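Local coordinates for leucine aminopeptidase (Legionella pneumophila, PDB 5GNE), which probably removes amino-terminal residues from peptides as a zinc-dependent aminopeptidase of the M28 family, at residues T299-T304 with I369-L374. Residues are numbered along the deposited sequence; the frame is centred on the assembly and turned at random.
Sequences TRYVKT and IVELGL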
ATOM      1  N   THR A 299      -6.274  16.569 -12.220  1.00 50.29           N
ATOM      2  CA  THR A 299      -6.766  17.800 -12.796  1.00 58.84           C
ATOM      3  C   THR A 299      -7.658  17.539 -14.013  1.00 60.40           C
ATOM      4  O   THR A 299      -8.790  18.044 -14.085  1.00 52.13           O
ATOM      5  CB  THR A 299      -5.601  18.734 -13.151  1.00 52.60           C
ATOM      6  OG1 THR A 299      -5.025  19.210 -11.926  1.00 65.78           O
ATOM      7  CG2 THR A 299      -6.099  19.935 -13.941  1.00 51.44           C
ATOM      8  N   ARG A 300      -7.166  16.734 -14.949  1.00 58.13           N
ATOM      9  CA  ARG A 300      -7.892  16.501 -16.191  1.00 60.47           C
ATOM     10  C   ARG A 300      -9.174  15.692 -16.008  1.00 55.69           C
ATOM     11  O   ARG A 300     -10.175  15.982 -16.648  1.00 60.68           O
ATOM     12  CB  ARG A 300      -6.995  15.800 -17.205  1.00 67.48           C
ATOM     13  CG  ARG A 300      -7.717  15.440 -18.472  1.00 77.77           C
ATOM     14  CD  ARG A 300      -6.842  15.654 -19.678  1.00 87.20           C
ATOM     15  NE  ARG A 300      -7.644  15.665 -20.892  1.00 95.36           N
ATOM     16  CZ  ARG A 300      -7.145  15.840 -22.106  1.00105.19           C
ATOM     17  NH1 ARG A 300      -5.836  16.010 -22.259  1.00103.15           N
ATOM     18  NH2 ARG A 300      -7.952  15.839 -23.164  1.00109.91           N
ATOM     19  N   TYR A 301      -9.156  14.678 -15.149  1.00 53.81           N
ATOM     20  CA  TYR A 301     -10.305  13.767 -15.072  1.00 53.47           C
ATOM     21  C   TYR A 301     -11.091  13.837 -13.769  1.00 55.68           C
ATOM     22  O   TYR A 301     -12.318  13.924 -13.794  1.00 59.19           O
ATOM     23  CB  TYR A 301      -9.863  12.316 -15.294  1.00 52.11           C
ATOM     24  CG  TYR A 301      -9.378  12.011 -16.694  1.00 46.47           C
ATOM     25  CD1 TYR A 301     -10.177  12.296 -17.794  1.00 45.53           C
ATOM     26  CD2 TYR A 301      -8.152  11.384 -16.913  1.00 41.59           C
ATOM     27  CE1 TYR A 301      -9.755  12.003 -19.079  1.00 49.20           C
ATOM     28  CE2 TYR A 301      -7.729  11.086 -18.199  1.00 43.70           C
ATOM     29  CZ  TYR A 301      -8.542  11.395 -19.276  1.00 44.16           C
ATOM     30  OH  TYR A 301      -8.149  11.108 -20.561  1.00 55.02           O
ATOM     31  N   VAL A 302     -10.397  13.819 -12.633  1.00 51.35           N
ATOM     32  CA  VAL A 302     -11.088  13.808 -11.354  1.00 46.49           C
ATOM     33  C   VAL A 302     -11.557  15.226 -11.033  1.00 59.69           C
ATOM     34  O   VAL A 302     -12.442  15.425 -10.194  1.00 59.45           O
ATOM     35  CB  VAL A 302     -10.210  13.242 -10.230  1.00 51.03           C
ATOM     36  CG1 VAL A 302     -11.045  12.973  -8.984  1.00 44.52           C
ATOM     37  CG2 VAL A 302      -9.583  11.939 -10.673  1.00 51.89           C
ATOM     38  N   LYS A 303     -10.964  16.196 -11.729  1.00 68.12           N
ATOM     39  CA  LYS A 303     -11.219  17.630 -11.537  1.00 70.07           C
ATOM     40  C   LYS A 303     -11.174  17.986 -10.055  1.00 77.19           C
ATOM     41  O   LYS A 303     -12.124  18.509  -9.483  1.00 81.15           O
ATOM     42  CB  LYS A 303     -12.571  17.990 -12.158  1.00 65.79           C
ATOM     43  CG  LYS A 303     -12.650  17.604 -13.653  1.00 74.57           C
ATOM     44  CD  LYS A 303     -12.361  18.751 -14.616  1.00 92.68           C
ATOM     45  CE  LYS A 303     -13.010  18.513 -15.986  1.00 98.25           C
ATOM     46  NZ  LYS A 303     -12.331  19.244 -17.105  1.00 98.96           N
ATOM     47  N   THR A 304     -10.035  17.689  -9.447  1.00 79.89           N
ATOM     48  CA  THR A 304      -9.794  17.930  -8.033  1.00 77.40           C
ATOM     49  C   THR A 304      -8.576  18.832  -7.843  1.00 68.91           C
ATOM     50  O   THR A 304      -7.676  18.836  -8.680  1.00 63.88           O
ATOM     51  CB  THR A 304      -9.604  16.547  -7.308  1.00 74.79           C
ATOM     52  OG1 THR A 304     -10.859  16.088  -6.788  1.00 78.47           O
ATOM     53  CG2 THR A 304      -8.618  16.605  -6.193  1.00 76.22           C
ATOM     54  N   ILE A 369      -5.287   3.393 -14.493  1.00 44.43           N
ATOM     55  CA  ILE A 369      -5.335   2.112 -15.173  1.00 38.08           C
ATOM     56  C   ILE A 369      -5.607   2.248 -16.679  1.00 39.30           C
ATOM     57  O   ILE A 369      -4.994   1.566 -17.487  1.00 39.92           O
ATOM     58  CB  ILE A 369      -6.390   1.207 -14.544  1.00 42.77           C
ATOM     59  CG1 ILE A 369      -5.917   0.702 -13.182  1.00 37.13           C
ATOM     60  CG2 ILE A 369      -6.654   0.002 -15.409  1.00 44.65           C
ATOM     61  CD1 ILE A 369      -6.967  -0.119 -12.507  1.00 36.88           C
ATOM     62  N   VAL A 370      -6.501   3.144 -17.076  1.00 38.27           N
ATOM     63  CA  VAL A 370      -6.811   3.266 -18.501  1.00 36.64           C
ATOM     64  C   VAL A 370      -5.653   3.907 -19.253  1.00 44.64           C
ATOM     65  O   VAL A 370      -5.218   3.409 -20.294  1.00 53.05           O
ATOM     66  CB  VAL A 370      -8.104   4.087 -18.750  1.00 41.65           C
ATOM     67  CG1 VAL A 370      -8.255   4.425 -20.223  1.00 42.48           C
ATOM     68  CG2 VAL A 370      -9.316   3.312 -18.274  1.00 33.33           C
ATOM     69  N   GLU A 371      -5.158   5.033 -18.767  1.00 44.10           N
ATOM     70  CA  GLU A 371      -4.163   5.728 -19.556  1.00 49.98           C
ATOM     71  C   GLU A 371      -2.818   4.988 -19.606  1.00 53.91           C
ATOM     72  O   GLU A 371      -2.107   5.072 -20.616  1.00 49.42           O
ATOM     73  CB  GLU A 371      -4.008   7.155 -19.073  1.00 37.93           C
ATOM     74  CG  GLU A 371      -5.322   7.933 -19.201  1.00 41.68           C
ATOM     75  CD  GLU A 371      -5.673   8.294 -20.637  1.00 48.27           C
ATOM     76  OE1 GLU A 371      -4.921   7.925 -21.553  1.00 49.13           O
ATOM     77  OE2 GLU A 371      -6.693   8.974 -20.864  1.00 49.14           O
ATOM     78  N   LEU A 372      -2.476   4.251 -18.552  1.00 41.67           N
ATOM     79  CA  LEU A 372      -1.310   3.365 -18.630  1.00 39.20           C
ATOM     80  C   LEU A 372      -1.647   2.044 -19.353  1.00 46.39           C
ATOM     81  O   LEU A 372      -0.838   1.525 -20.138  1.00 40.28           O
ATOM     82  CB  LEU A 372      -0.771   3.082 -17.234  1.00 31.97           C
ATOM     83  CG  LEU A 372      -0.020   4.229 -16.556  1.00 44.66           C
ATOM     84  CD1 LEU A 372       0.361   3.856 -15.149  1.00 37.50           C
ATOM     85  CD2 LEU A 372       1.235   4.522 -17.340  1.00 41.54           C
ATOM     86  N   GLY A 373      -2.841   1.514 -19.081  1.00 41.96           N
ATOM     87  CA  GLY A 373      -3.286   0.221 -19.579  1.00 39.30           C
ATOM     88  C   GLY A 373      -3.451   0.144 -21.087  1.00 50.94           C
ATOM     89  O   GLY A 373      -3.328  -0.920 -21.684  1.00 50.97           O
ATOM     90  N   LEU A 374      -3.738   1.289 -21.695  1.00 53.64           N
ATOM     91  CA  LEU A 374      -3.866   1.388 -23.135  1.00 51.44           C
ATOM     92  C   LEU A 374      -2.841   2.383 -23.789  1.00 55.99           C
ATOM     93  O   LEU A 374      -2.913   2.662 -24.979  1.00 60.17           O
ATOM     94  CB  LEU A 374      -5.301   1.831 -23.440  1.00 38.07           C
ATOM     95  CG  LEU A 374      -6.553   1.246 -22.804  1.00 48.40           C
ATOM     96  CD1 LEU A 374      -7.779   2.102 -23.145  1.00 43.99           C
ATOM     97  CD2 LEU A 374      -6.757  -0.165 -23.350  1.00 41.14           C
TER
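Tyr301 and Glu371 make the whole contact between 299-304 and 369-374. The phenol OH of Tyr301 donates a hydrogen bond to OE2 of Glu371, at 2.6 Å. The OH meets OE2 nearly in line with its C-O bond. OE2 lies at the edge of the ring, near its plane, and sits 3.6 Å from Tyr301 CE2. The planes of ring and carboxylate are nearly parallel, 11° apart, but slightly offset, although the side chains cross at about a right angle.

Both residues are buried, and each sets out with its CB toward the other segment. The Glu371 chain bends at chi2 (-73°), which turns the carboxylate across the end of the phenol. OE2 also accepts a bond from the backbone N of His98, and OE1 one from that of Asn97. Three bonds therefore grip the carboxylate, should fix its rotation and would probably favour its charged form.

The backbones stay well separated, with the CA atoms of Tyr301 and Glu371 11.1 Å apart. The looser side is the far end of exposed Arg300. Its CG packs 3.9 Å above the centre of one face of the Tyr301 ring, but its NE remains 6.8 Å from Glu371 OE2.

The bond joins the C-terminal ends of helices 288-302 and 355-373, away from the two zinc ions. Val102 of helix 99-106 and Ile96 of the preceding loop touch both side chains.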